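Local coordinates for RING finger protein unkempt homolog (PDB 5ELK), which binds RNA sequence-specifically through clustered CCCH zinc fingers, three of them in this piece, and represses translation to help shape early cortical neurons, at residues G12-E17 with Q85-E90; G68-E71 with A75-Y78; G104-G109 with F114-P119. One frame throughout, in Å; residues are numbered along the deposited sequence.

Interaction 1. Residues G12-E17 with Q85-E90. With nucleotides of chain B.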
loop_
_atom_site.group_PDB
_atom_site.type_symbol
_atom_site.label_atom_id
_atom_site.label_comp_id
_atom_site.label_asym_id
_atom_site.label_seq_id
_atom_site.Cartn_x
_atom_site.Cartn_y
_atom_site.Cartn_z
ATOM N N GLY A 12 -5.711 0.047 -7.671
ATOM C CA GLY A 12 -5.354 -0.941 -8.670
ATOM C C GLY A 12 -3.875 -1.024 -8.987
ATOM O O GLY A 12 -3.407 -2.062 -9.458
ATOM N N ASN A 13 -3.131 0.042 -8.701
ATOM C CA ASN A 13 -1.780 0.190 -9.244
ATOM C C ASN A 13 -0.680 0.593 -8.261
ATOM O O ASN A 13 0.498 0.413 -8.556
ATOM C CB ASN A 13 -1.811 1.198 -10.396
ATOM C CG ASN A 13 -2.850 0.849 -11.438
ATOM O OD1 ASN A 13 -3.749 1.645 -11.735
ATOM N ND2 ASN A 13 -2.745 -0.357 -11.991
ATOM N N TYR A 14 -1.051 1.134 -7.103
ATOM C CA TYR A 14 -0.067 1.645 -6.148
ATOM C C TYR A 14 1.003 0.611 -5.758
ATOM O O TYR A 14 0.684 -0.450 -5.235
ATOM C CB TYR A 14 -0.775 2.127 -4.893
ATOM C CG TYR A 14 0.128 2.824 -3.905
ATOM C CD1 TYR A 14 0.557 4.113 -4.139
ATOM C CD2 TYR A 14 0.532 2.206 -2.736
ATOM C CE1 TYR A 14 1.366 4.768 -3.245
ATOM C CE2 TYR A 14 1.351 2.862 -1.828
ATOM C CZ TYR A 14 1.759 4.143 -2.095
ATOM O OH TYR A 14 2.568 4.824 -1.219
ATOM N N LYS A 15 2.266 0.957 -6.002
ATOM C CA LYS A 15 3.419 0.081 -5.754
ATOM C C LYS A 15 3.297 -1.310 -6.365
ATOM O O LYS A 15 3.774 -2.296 -5.814
ATOM C CB LYS A 15 3.728 0.012 -4.263
ATOM C CG LYS A 15 4.351 1.293 -3.780
ATOM C CD LYS A 15 4.520 1.326 -2.289
ATOM C CE LYS A 15 5.122 2.643 -1.848
ATOM N NZ LYS A 15 6.413 2.933 -2.535
ATOM N N THR A 16 2.680 -1.357 -7.537
ATOM C CA THR A 16 2.535 -2.575 -8.319
ATOM C C THR A 16 3.769 -2.766 -9.198
ATOM O O THR A 16 4.063 -3.875 -9.662
ATOM C CB THR A 16 1.270 -2.473 -9.195
ATOM O OG1 THR A 16 0.118 -2.639 -8.361
ATOM C CG2 THR A 16 1.244 -3.515 -10.299
ATOM N N GLU A 17 4.496 -1.672 -9.404
ATOM C CA GLU A 17 5.613 -1.648 -10.336
ATOM C C GLU A 17 6.810 -0.885 -9.765
ATOM O O GLU A 17 6.668 -0.123 -8.807
ATOM C CB GLU A 17 5.153 -1.034 -11.662
ATOM C CG GLU A 17 4.277 -1.968 -12.498
ATOM C CD GLU A 17 3.679 -1.297 -13.727
ATOM O OE1 GLU A 17 3.056 -0.228 -13.583
ATOM O OE2 GLU A 17 3.829 -1.848 -14.839
ATOM N N GLN A 85 -1.289 -4.777 2.706
ATOM C CA GLN A 85 -2.392 -4.780 3.646
ATOM C C GLN A 85 -3.112 -3.422 3.669
ATOM O O GLN A 85 -4.335 -3.355 3.587
ATOM C CB GLN A 85 -1.878 -5.125 5.036
ATOM C CG GLN A 85 -2.962 -5.240 6.077
ATOM C CD GLN A 85 -2.421 -5.576 7.445
ATOM O OE1 GLN A 85 -1.455 -4.970 7.909
ATOM N NE2 GLN A 85 -3.040 -6.544 8.106
ATOM N N GLN A 86 -2.343 -2.346 3.783
ATOM C CA GLN A 86 -2.915 -1.015 3.914
ATOM C C GLN A 86 -3.732 -0.645 2.684
ATOM O O GLN A 86 -4.735 0.056 2.788
ATOM C CB GLN A 86 -1.820 0.021 4.161
ATOM C CG GLN A 86 -1.207 -0.057 5.555
ATOM C CD GLN A 86 -0.532 1.228 5.978
ATOM O OE1 GLN A 86 0.686 1.355 5.902
ATOM N NE2 GLN A 86 -1.324 2.195 6.429
ATOM N N PHE A 87 -3.324 -1.161 1.530
ATOM C CA PHE A 87 -4.004 -0.865 0.281
ATOM C C PHE A 87 -4.787 -2.067 -0.206
ATOM O O PHE A 87 -5.035 -2.220 -1.400
ATOM C CB PHE A 87 -2.988 -0.410 -0.754
ATOM C CG PHE A 87 -2.361 0.904 -0.416
ATOM C CD1 PHE A 87 -1.267 0.964 0.417
ATOM C CD2 PHE A 87 -2.891 2.087 -0.899
ATOM C CE1 PHE A 87 -0.700 2.170 0.741
ATOM C CE2 PHE A 87 -2.320 3.296 -0.576
ATOM C CZ PHE A 87 -1.228 3.338 0.242
ATOM N N HIS A 88 -5.195 -2.920 0.726
ATOM C CA HIS A 88 -6.077 -4.015 0.375
ATOM C C HIS A 88 -7.488 -3.465 0.160
ATOM O O HIS A 88 -7.925 -2.590 0.905
ATOM C CB HIS A 88 -6.089 -5.071 1.473
ATOM C CG HIS A 88 -6.728 -6.353 1.055
ATOM N ND1 HIS A 88 -8.083 -6.594 1.185
ATOM C CD2 HIS A 88 -6.207 -7.466 0.480
ATOM C CE1 HIS A 88 -8.360 -7.797 0.725
ATOM N NE2 HIS A 88 -7.243 -8.349 0.290
ATOM N N PRO A 89 -8.210 -3.978 -0.851
ATOM C CA PRO A 89 -9.592 -3.562 -1.131
ATOM C C PRO A 89 -10.516 -3.463 0.080
ATOM O O PRO A 89 -11.437 -2.661 0.052
ATOM C CB PRO A 89 -10.090 -4.668 -2.056
ATOM C CG PRO A 89 -8.882 -5.065 -2.817
ATOM C CD PRO A 89 -7.733 -4.951 -1.851
ATOM N N GLU A 90 -10.271 -4.268 1.108
ATOM C CA GLU A 90 -11.122 -4.320 2.298
ATOM C C GLU A 90 -10.566 -3.480 3.445
ATOM O O GLU A 90 -11.213 -3.322 4.479
ATOM C CB GLU A 90 -11.273 -5.763 2.781
ATOM C CG GLU A 90 -11.915 -6.703 1.789
ATOM C CD GLU A 90 -12.076 -8.107 2.348
ATOM O OE1 GLU A 90 -12.785 -8.923 1.717
ATOM O OE2 GLU A 90 -11.493 -8.391 3.419
ATOM P P G B 5 3.742 3.989 11.236
ATOM O OP1 G B 5 4.065 2.877 12.173
ATOM O OP2 G B 5 4.054 5.385 11.643
ATOM O "O5'" G B 5 4.465 3.771 9.832
ATOM C "C5'" G B 5 4.772 2.465 9.358
ATOM C "C4'" G B 5 5.067 2.470 7.877
ATOM O "O4'" G B 5 3.818 2.582 7.141
ATOM C "C3'" G B 5 5.963 3.610 7.383
ATOM O "O3'" G B 5 6.810 3.139 6.334
ATOM C "C2'" G B 5 4.959 4.607 6.812
ATOM O "O2'" G B 5 5.478 5.458 5.808
ATOM C "C1'" G B 5 3.882 3.679 6.255
ATOM N N9 G B 5 2.549 4.289 6.182
ATOM C C8 G B 5 1.756 4.672 7.239
ATOM N N7 G B 5 0.620 5.181 6.857
ATOM C C5 G B 5 0.665 5.139 5.470
ATOM C C6 G B 5 -0.289 5.558 4.505
ATOM O O6 G B 5 -1.393 6.069 4.693
ATOM N N1 G B 5 0.150 5.340 3.207
ATOM C C2 G B 5 1.359 4.772 2.880
ATOM N N2 G B 5 1.601 4.636 1.568
ATOM N N3 G B 5 2.259 4.373 3.766
ATOM C C4 G B 5 1.847 4.585 5.035
ATOM P P U B 3 -6.624 -3.640 11.098
ATOM O OP1 U B 3 -6.646 -2.691 12.234
ATOM O OP2 U B 3 -7.880 -4.197 10.531
ATOM O "O5'" U B 3 -5.858 -2.909 9.913
ATOM C "C5'" U B 3 -4.790 -3.548 9.230
ATOM C "C4'" U B 3 -3.722 -2.555 8.859
ATOM O "O4'" U B 3 -4.247 -1.650 7.843
ATOM C "C3'" U B 3 -3.252 -1.670 10.010
ATOM O "O3'" U B 3 -1.880 -1.324 9.802
ATOM C "C2'" U B 3 -4.124 -0.430 9.838
ATOM O "O2'" U B 3 -3.618 0.739 10.447
ATOM C "C1'" U B 3 -4.169 -0.316 8.315
ATOM N N1 U B 3 -5.310 0.452 7.783
ATOM C C2 U B 3 -5.090 1.299 6.700
ATOM O O2 U B 3 -4.000 1.430 6.156
ATOM N N3 U B 3 -6.194 1.997 6.256
ATOM C C4 U B 3 -7.468 1.953 6.778
ATOM O O4 U B 3 -8.357 2.647 6.276
ATOM C C5 U B 3 -7.608 1.060 7.892
ATOM C C6 U B 3 -6.559 0.360 8.349
ATOM P P A B 4 -0.932 -0.950 11.047
ATOM O OP1 A B 4 0.346 -1.706 10.921
ATOM O OP2 A B 4 -1.772 -1.086 12.265
ATOM O "O5'" A B 4 -0.605 0.603 10.869
ATOM C "C5'" A B 4 0.174 1.060 9.769
ATOM C "C4'" A B 4 0.588 2.509 9.909
ATOM O "O4'" A B 4 -0.576 3.383 9.852
ATOM C "C3'" A B 4 1.333 2.892 11.189
ATOM O "O3'" A B 4 2.189 3.976 10.849
ATOM C "C2'" A B 4 0.213 3.453 12.058
ATOM O "O2'" A B 4 0.653 4.299 13.104
ATOM C "C1'" A B 4 -0.599 4.209 11.009
ATOM N N9 A B 4 -2.000 4.460 11.352
ATOM C C8 A B 4 -2.874 3.615 11.988
ATOM N N7 A B 4 -4.083 4.108 12.107
ATOM C C5 A B 4 -4.015 5.358 11.502
ATOM C C6 A B 4 -4.984 6.366 11.307
ATOM N N6 A B 4 -6.248 6.263 11.725
ATOM N N1 A B 4 -4.595 7.494 10.658
ATOM C C2 A B 4 -3.317 7.581 10.239
ATOM N N3 A B 4 -2.317 6.699 10.362
ATOM C C4 A B 4 -2.733 5.588 11.016
#

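Interaction 2. Residues G68-E71 with A75-Y78. With ZN (zinc ion), chain D.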
loop_
_atom_site.group_PDB
_atom_site.type_symbol
_atom_site.label_atom_id
_atom_site.label_comp_id
_atom_site.label_asym_id
_atom_site.label_seq_id
_atom_site.Cartn_x
_atom_site.Cartn_y
_atom_site.Cartn_z
ATOM N N GLY A 68 10.318 -13.157 0.856
ATOM C CA GLY A 68 10.948 -14.439 0.593
ATOM C C GLY A 68 11.024 -15.074 1.965
ATOM O O GLY A 68 11.009 -14.348 2.934
ATOM N N LYS A 69 11.111 -16.392 2.062
ATOM C CA LYS A 69 11.020 -17.104 3.354
ATOM C C LYS A 69 9.566 -17.395 3.668
ATOM O O LYS A 69 9.256 -17.991 4.699
ATOM C CB LYS A 69 11.688 -16.372 4.535
ATOM C CG LYS A 69 13.141 -15.994 4.290
ATOM C CD LYS A 69 13.775 -15.299 5.487
ATOM C CE LYS A 69 15.304 -15.298 5.377
ATOM N NZ LYS A 69 15.882 -16.673 5.438
ATOM N N CYS A 70 8.670 -16.939 2.794
ATOM C CA CYS A 70 7.405 -17.624 2.639
ATOM C C CYS A 70 7.520 -18.496 1.404
ATOM O O CYS A 70 7.708 -18.003 0.298
ATOM C CB CYS A 70 6.219 -16.687 2.502
ATOM S SG CYS A 70 4.704 -17.642 2.344
ATOM N N GLU A 71 7.432 -19.801 1.618
ATOM C CA GLU A 71 7.643 -20.788 0.576
ATOM C C GLU A 71 6.520 -20.782 -0.459
ATOM O O GLU A 71 6.626 -21.426 -1.503
ATOM C CB GLU A 71 7.740 -22.154 1.233
ATOM C CG GLU A 71 8.911 -22.271 2.201
ATOM C CD GLU A 71 10.249 -22.386 1.500
ATOM O OE1 GLU A 71 10.275 -22.755 0.305
ATOM O OE2 GLU A 71 11.276 -22.106 2.155
ATOM N N ALA A 75 1.865 -16.663 -4.715
ATOM C CA ALA A 75 0.584 -17.359 -4.741
ATOM C C ALA A 75 -0.025 -17.415 -3.348
ATOM O O ALA A 75 -1.109 -17.974 -3.157
ATOM C CB ALA A 75 0.752 -18.755 -5.296
ATOM N N CYS A 76 0.672 -16.841 -2.372
ATOM C CA CYS A 76 0.164 -16.816 -1.006
ATOM C C CYS A 76 -1.114 -15.988 -0.905
ATOM O O CYS A 76 -1.203 -14.894 -1.449
ATOM C CB CYS A 76 1.211 -16.272 -0.029
ATOM S SG CYS A 76 0.898 -16.785 1.678
ATOM N N GLN A 77 -2.096 -16.529 -0.193
ATOM C CA GLN A 77 -3.401 -15.891 -0.030
ATOM C C GLN A 77 -3.434 -15.011 1.215
ATOM O O GLN A 77 -4.482 -14.793 1.816
ATOM C CB GLN A 77 -4.483 -16.964 0.039
ATOM C CG GLN A 77 -4.543 -17.815 -1.211
ATOM C CD GLN A 77 -5.508 -17.264 -2.228
ATOM O OE1 GLN A 77 -6.717 -17.276 -2.009
ATOM N NE2 GLN A 77 -4.984 -16.770 -3.344
ATOM N N TYR A 78 -2.264 -14.507 1.580
ATOM C CA TYR A 78 -2.108 -13.626 2.721
ATOM C C TYR A 78 -1.227 -12.469 2.290
ATOM O O TYR A 78 -0.493 -12.592 1.312
ATOM C CB TYR A 78 -1.443 -14.384 3.867
ATOM C CG TYR A 78 -2.318 -15.440 4.505
ATOM C CD1 TYR A 78 -2.428 -16.717 3.960
ATOM C CD2 TYR A 78 -3.030 -15.164 5.661
ATOM C CE1 TYR A 78 -3.226 -17.677 4.551
ATOM C CE2 TYR A 78 -3.824 -16.124 6.259
ATOM C CZ TYR A 78 -3.917 -17.376 5.698
ATOM O OH TYR A 78 -4.713 -18.330 6.286
HETATM ZN ZN ZN D . 2.913 -16.056 2.487
#

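Interaction 3. Residues G104-G109 with F114-P119. With ZN (zinc ion), chain E; nucleotides of chain B.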
loop_
_atom_site.group_PDB
_atom_site.type_symbol
_atom_site.label_atom_id
_atom_site.label_comp_id
_atom_site.label_asym_id
_atom_site.label_seq_id
_atom_site.Cartn_x
_atom_site.Cartn_y
_atom_site.Cartn_z
ATOM N N GLY A 104 -6.622 18.983 9.558
ATOM C CA GLY A 104 -7.292 19.437 8.352
ATOM C C GLY A 104 -6.419 19.260 7.121
ATOM O O GLY A 104 -6.757 19.740 6.039
ATOM N N SER A 105 -5.292 18.569 7.293
ATOM C CA SER A 105 -4.388 18.255 6.186
ATOM C C SER A 105 -3.601 16.973 6.489
ATOM O O SER A 105 -3.299 16.680 7.644
ATOM C CB SER A 105 -3.419 19.413 5.935
ATOM O OG SER A 105 -2.308 19.341 6.809
ATOM N N CYS A 106 -3.273 16.218 5.444
ATOM C CA CYS A 106 -2.533 14.963 5.586
ATOM C C CYS A 106 -1.260 15.005 4.742
ATOM O O CYS A 106 -1.313 15.391 3.581
ATOM C CB CYS A 106 -3.404 13.786 5.149
ATOM S SG CYS A 106 -2.575 12.196 5.226
ATOM N N PRO A 107 -0.108 14.615 5.318
ATOM C CA PRO A 107 1.162 14.691 4.579
ATOM C C PRO A 107 1.306 13.655 3.462
ATOM O O PRO A 107 2.084 13.846 2.528
ATOM C CB PRO A 107 2.219 14.461 5.668
ATOM C CG PRO A 107 1.507 13.732 6.756
ATOM C CD PRO A 107 0.093 14.226 6.724
ATOM N N ARG A 108 0.549 12.574 3.556
ATOM C CA ARG A 108 0.639 11.496 2.582
ATOM C C ARG A 108 -0.286 11.766 1.411
ATOM O O ARG A 108 -0.188 11.108 0.373
ATOM C CB ARG A 108 0.291 10.170 3.254
ATOM C CG ARG A 108 1.033 9.959 4.560
ATOM C CD ARG A 108 0.654 8.644 5.194
ATOM N NE ARG A 108 -0.636 8.715 5.875
ATOM C CZ ARG A 108 -0.843 9.358 7.019
ATOM N NH1 ARG A 108 0.153 10.000 7.609
ATOM N NH2 ARG A 108 -2.047 9.367 7.576
ATOM N N GLY A 109 -1.186 12.727 1.595
ATOM C CA GLY A 109 -2.015 13.240 0.519
ATOM C C GLY A 109 -2.721 12.153 -0.270
ATOM O O GLY A 109 -3.444 11.354 0.305
ATOM N N PHE A 114 -5.789 5.850 4.402
ATOM C CA PHE A 114 -6.927 6.114 5.280
ATOM C C PHE A 114 -7.907 7.109 4.673
ATOM O O PHE A 114 -7.589 7.824 3.722
ATOM C CB PHE A 114 -6.428 6.619 6.627
ATOM C CG PHE A 114 -5.612 5.606 7.364
ATOM C CD1 PHE A 114 -4.255 5.478 7.121
ATOM C CD2 PHE A 114 -6.203 4.756 8.270
ATOM C CE1 PHE A 114 -3.506 4.535 7.787
ATOM C CE2 PHE A 114 -5.453 3.805 8.933
ATOM C CZ PHE A 114 -4.105 3.700 8.692
ATOM N N ALA A 115 -9.105 7.156 5.235
ATOM C CA ALA A 115 -10.168 7.977 4.675
ATOM C C ALA A 115 -10.008 9.438 5.068
ATOM O O ALA A 115 -9.712 9.767 6.214
ATOM C CB ALA A 115 -11.518 7.446 5.110
ATOM N N HIS A 116 -10.187 10.309 4.090
ATOM C CA HIS A 116 -10.247 11.738 4.338
ATOM C C HIS A 116 -11.710 12.135 4.345
ATOM O O HIS A 116 -12.564 11.345 4.743
ATOM C CB HIS A 116 -9.426 12.480 3.288
ATOM C CG HIS A 116 -7.962 12.200 3.392
ATOM N ND1 HIS A 116 -7.071 12.465 2.380
ATOM C CD2 HIS A 116 -7.241 11.662 4.406
ATOM C CE1 HIS A 116 -5.856 12.106 2.766
ATOM N NE2 HIS A 116 -5.931 11.622 3.990
ATOM N N ILE A 117 -12.006 13.348 3.909
ATOM C CA ILE A 117 -13.353 13.872 4.001
ATOM C C ILE A 117 -14.049 13.676 2.689
ATOM O O ILE A 117 -13.435 13.801 1.633
ATOM C CB ILE A 117 -13.320 15.362 4.323
ATOM C CG1 ILE A 117 -12.488 15.573 5.592
ATOM C CG2 ILE A 117 -14.741 15.927 4.443
ATOM C CD1 ILE A 117 -13.002 14.811 6.796
ATOM N N GLU A 118 -15.336 13.364 2.767
ATOM C CA GLU A 118 -16.155 13.210 1.584
ATOM C C GLU A 118 -15.945 14.444 0.688
ATOM O O GLU A 118 -16.130 15.573 1.143
ATOM C CB GLU A 118 -17.624 13.074 1.983
ATOM C CG GLU A 118 -18.567 12.822 0.811
ATOM C CD GLU A 118 -20.037 12.966 1.175
ATOM O OE1 GLU A 118 -20.359 13.145 2.373
ATOM O OE2 GLU A 118 -20.876 12.900 0.249
ATOM N N PRO A 119 -15.522 14.238 -0.573
ATOM C CA PRO A 119 -15.375 15.390 -1.461
ATOM C C PRO A 119 -16.731 15.761 -2.043
ATOM O O PRO A 119 -17.557 14.868 -2.226
ATOM C CB PRO A 119 -14.460 14.856 -2.559
ATOM C CG PRO A 119 -14.842 13.407 -2.667
ATOM C CD PRO A 119 -15.181 12.974 -1.257
HETATM ZN ZN ZN E . -4.494 11.012 5.366
ATOM P P A B 4 -0.932 -0.950 11.047
ATOM O OP1 A B 4 0.346 -1.706 10.921
ATOM O OP2 A B 4 -1.772 -1.086 12.265
ATOM O "O5'" A B 4 -0.605 0.603 10.869
ATOM C "C5'" A B 4 0.174 1.060 9.769
ATOM C "C4'" A B 4 0.588 2.509 9.909
ATOM O "O4'" A B 4 -0.576 3.383 9.852
ATOM C "C3'" A B 4 1.333 2.892 11.189
ATOM O "O3'" A B 4 2.189 3.976 10.849
ATOM C "C2'" A B 4 0.213 3.453 12.058
ATOM O "O2'" A B 4 0.653 4.299 13.104
ATOM C "C1'" A B 4 -0.599 4.209 11.009
ATOM N N9 A B 4 -2.000 4.460 11.352
ATOM C C8 A B 4 -2.874 3.615 11.988
ATOM N N7 A B 4 -4.083 4.108 12.107
ATOM C C5 A B 4 -4.015 5.358 11.502
ATOM C C6 A B 4 -4.984 6.366 11.307
ATOM N N6 A B 4 -6.248 6.263 11.725
ATOM N N1 A B 4 -4.595 7.494 10.658
ATOM C C2 A B 4 -3.317 7.581 10.239
ATOM N N3 A B 4 -2.317 6.699 10.362
ATOM C C4 A B 4 -2.733 5.588 11.016
ATOM P P U B 3 -6.624 -3.640 11.098
ATOM O OP1 U B 3 -6.646 -2.691 12.234
ATOM O OP2 U B 3 -7.880 -4.197 10.531
ATOM O "O5'" U B 3 -5.858 -2.909 9.913
ATOM C "C5'" U B 3 -4.790 -3.548 9.230
ATOM C "C4'" U B 3 -3.722 -2.555 8.859
ATOM O "O4'" U B 3 -4.247 -1.650 7.843
ATOM C "C3'" U B 3 -3.252 -1.670 10.010
ATOM O "O3'" U B 3 -1.880 -1.324 9.802
ATOM C "C2'" U B 3 -4.124 -0.430 9.838
ATOM O "O2'" U B 3 -3.618 0.739 10.447
ATOM C "C1'" U B 3 -4.169 -0.316 8.315
ATOM N N1 U B 3 -5.310 0.452 7.783
ATOM C C2 U B 3 -5.090 1.299 6.700
ATOM O O2 U B 3 -4.000 1.430 6.156
ATOM N N3 U B 3 -6.194 1.997 6.256
ATOM C C4 U B 3 -7.468 1.953 6.778
ATOM O O4 U B 3 -8.357 2.647 6.276
ATOM C C5 U B 3 -7.608 1.060 7.892
ATOM C C6 U B 3 -6.559 0.360 8.349
ATOM P P G B 5 3.742 3.989 11.236
ATOM O OP1 G B 5 4.065 2.877 12.173
ATOM O OP2 G B 5 4.054 5.385 11.643
ATOM O "O5'" G B 5 4.465 3.771 9.832
ATOM C "C5'" G B 5 4.772 2.465 9.358
ATOM C "C4'" G B 5 5.067 2.470 7.877
ATOM O "O4'" G B 5 3.818 2.582 7.141
ATOM C "C3'" G B 5 5.963 3.610 7.383
ATOM O "O3'" G B 5 6.810 3.139 6.334
ATOM C "C2'" G B 5 4.959 4.607 6.812
ATOM O "O2'" G B 5 5.478 5.458 5.808
ATOM C "C1'" G B 5 3.882 3.679 6.255
ATOM N N9 G B 5 2.549 4.289 6.182
ATOM C C8 G B 5 1.756 4.672 7.239
ATOM N N7 G B 5 0.620 5.181 6.857
ATOM C C5 G B 5 0.665 5.139 5.470
ATOM C C6 G B 5 -0.289 5.558 4.505
ATOM O O6 G B 5 -1.393 6.069 4.693
ATOM N N1 G B 5 0.150 5.340 3.207
ATOM C C2 G B 5 1.359 4.772 2.880
ATOM N N2 G B 5 1.601 4.636 1.568
ATOM N N3 G B 5 2.259 4.373 3.766
ATOM C C4 G B 5 1.847 4.585 5.035
#

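Interaction 1. Residues G12-E17 with Q85-E90
Tyr14 and Phe87 form an offset stack that joins two parts of the clustered CCCH zinc fingers. The ring centroids are 4.2 Å apart and the planes are turned 28° from each other. Tyr14 lies in a type II beta turn from Asn13 to Thr16. Phe87 is the first residue past helix 82-86.

The Tyr14 side chain can be followed outward. CB points toward 85-90, and CG lies anti to the backbone N (chi1 -173°). This carries the ring over Phe87. CG is 4.2 Å from Phe87 CE2, still at the margin of the overlap. Tyr14 CD2 sits over the centre of the Phe87 ring, 3.6 Å from Phe87 CZ. Tyr14 CE2 makes the closest approach, 3.3 Å from Phe87 CZ. Tyr14 CZ touches both Phe87 CZ and N2 of G5 of chain B. At the tip, Tyr14 OH leaves the overlap and comes 3.0 Å from N2 of G5. That hydroxyl is hydrogen-bonded to Tyr30 O. The other face of the Tyr14 ring carries CG of its neighbour Lys15.

Phe87 presents one face to Tyr14 and its edge to the guanine. C2 of G5 lies in the plane of the Phe87 ring, and Phe87 CZ is 3.4 Å from N2 of G5. The rings of Phe111 and Tyr92 meet Tyr14 and Phe87 respectively, so the aromatic packing runs on beyond this pair. Both residues of the stack are buried, beside the bound RNA.

Gln86 precedes Phe87 and reaches U3, A4 and G5 of chain B. Its chain is extended beyond CG. OE1 of Gln86 comes 3.5 Å from N9 of G5. Gln86 NE2 donates a nearly straight hydrogen bond (163°) to O2 of U3, at 2.8 Å.

Interaction 2. Residues G68-E71 with A75-Y78
This contact is part of the zinc site of a CCCH finger. Cys70 and Cys76 meet through one zinc ion, with the C-x5-C spacing of this motif. Cys70 SG binds the zinc ion at 2.4 Å, and Cys76 SG binds it at 2.3 Å. Cys55 and His80 complete the four ligands.

Cys70 SG and Cys76 SG are 4.0 Å apart, and that is the nearest approach of 68-71 to 75-78. The angle from Cys70 SG through the zinc ion to Cys76 SG is 115°, close to tetrahedral. Both side chains point inward from loops. In each, SG is anti to the backbone N and beside the carbonyl carbon, and from there it reaches the ion. Each sulfur is also hydrogen-bonded to a residue flanking the segments, which would probably temper the charge of a zinc-bound thiolate.

The metal joins two pieces of chain that have no helix or strand here. Arg43 bonds the carbonyls of Cys76 and Tyr78 and ties the second piece to an earlier loop.

The cysteines differ in how they approach the zinc ion. The CB-SG-zinc angle is 106° at Cys70 and 95° at Cys76. Accordingly, Cys76 CB lies closer to the zinc ion, at 3.0 Å.

Interaction 3. Residues G104-G109 with F114-P119
Cys106 and His116 share a zinc ion in a finger of the C-x8-C-x5-C-x3-H type. Cys106 SG is 2.3 Å from the zinc ion, and His116 NE2 is 2.1 Å from it. The angle from Cys106 SG through the zinc ion to His116 NE2 is 113°, and Cys97 and Cys112 fill the other two positions.

The same pair also packs: Cys106 CB approaches His116 NE2 to 3.5 Å, obliquely to the ring. Gly109 O lies near the plane of the imidazole, at its edge by CE1.

Hydrogen bonds centre on Arg108. Its backbone N donates to Cys106 SG at 3.6 Å (151°), giving the zinc-bound sulfur a second partner. The side chain bends at chi3, which brings one face of the guanidinium, near its rim, over Cys106 SG and the NE toward the RNA. Arg108 NE makes a weak, bent bond to O6 of G5 of chain B, 3.0 Å at 125°. NH2 of Arg108 forms a salt bridge with Asp99, which holds the group in place. Arg108 NH2 also comes obliquely to the Phe114 ring, near CD1.

Stacking belongs to Phe114. Its ring inserts between two bases of the RNA, A4 of chain B over one face and U3 of chain B over the opposite one. Phe114 CZ is 3.3 Å from C5 of A4 and 3.3 Å from C2 of U3. At the ring's edge, in its plane, lies O2' of U3.

In the fold
Interactions 1 and 3 contribute to one RNA-binding surface. They touch where Gln86 NE2 packs 3.5 Å from Phe114 CE1, although their centres are about 17 Å apart. Between them they reach the same three nucleotides, U3, A4 and G5 of chain B. Interaction 2 is a zinc site set apart from this surface. Its nearest atom is about 7 Å from the RNA, and its centre lies about 32 Å from that of interaction 3, across the centre of the chain. In sequence, 68-71 and 75-78 fall between the two segments of interaction 1, so the stack of Tyr14 on Phe87 brings together chain on both sides of that finger.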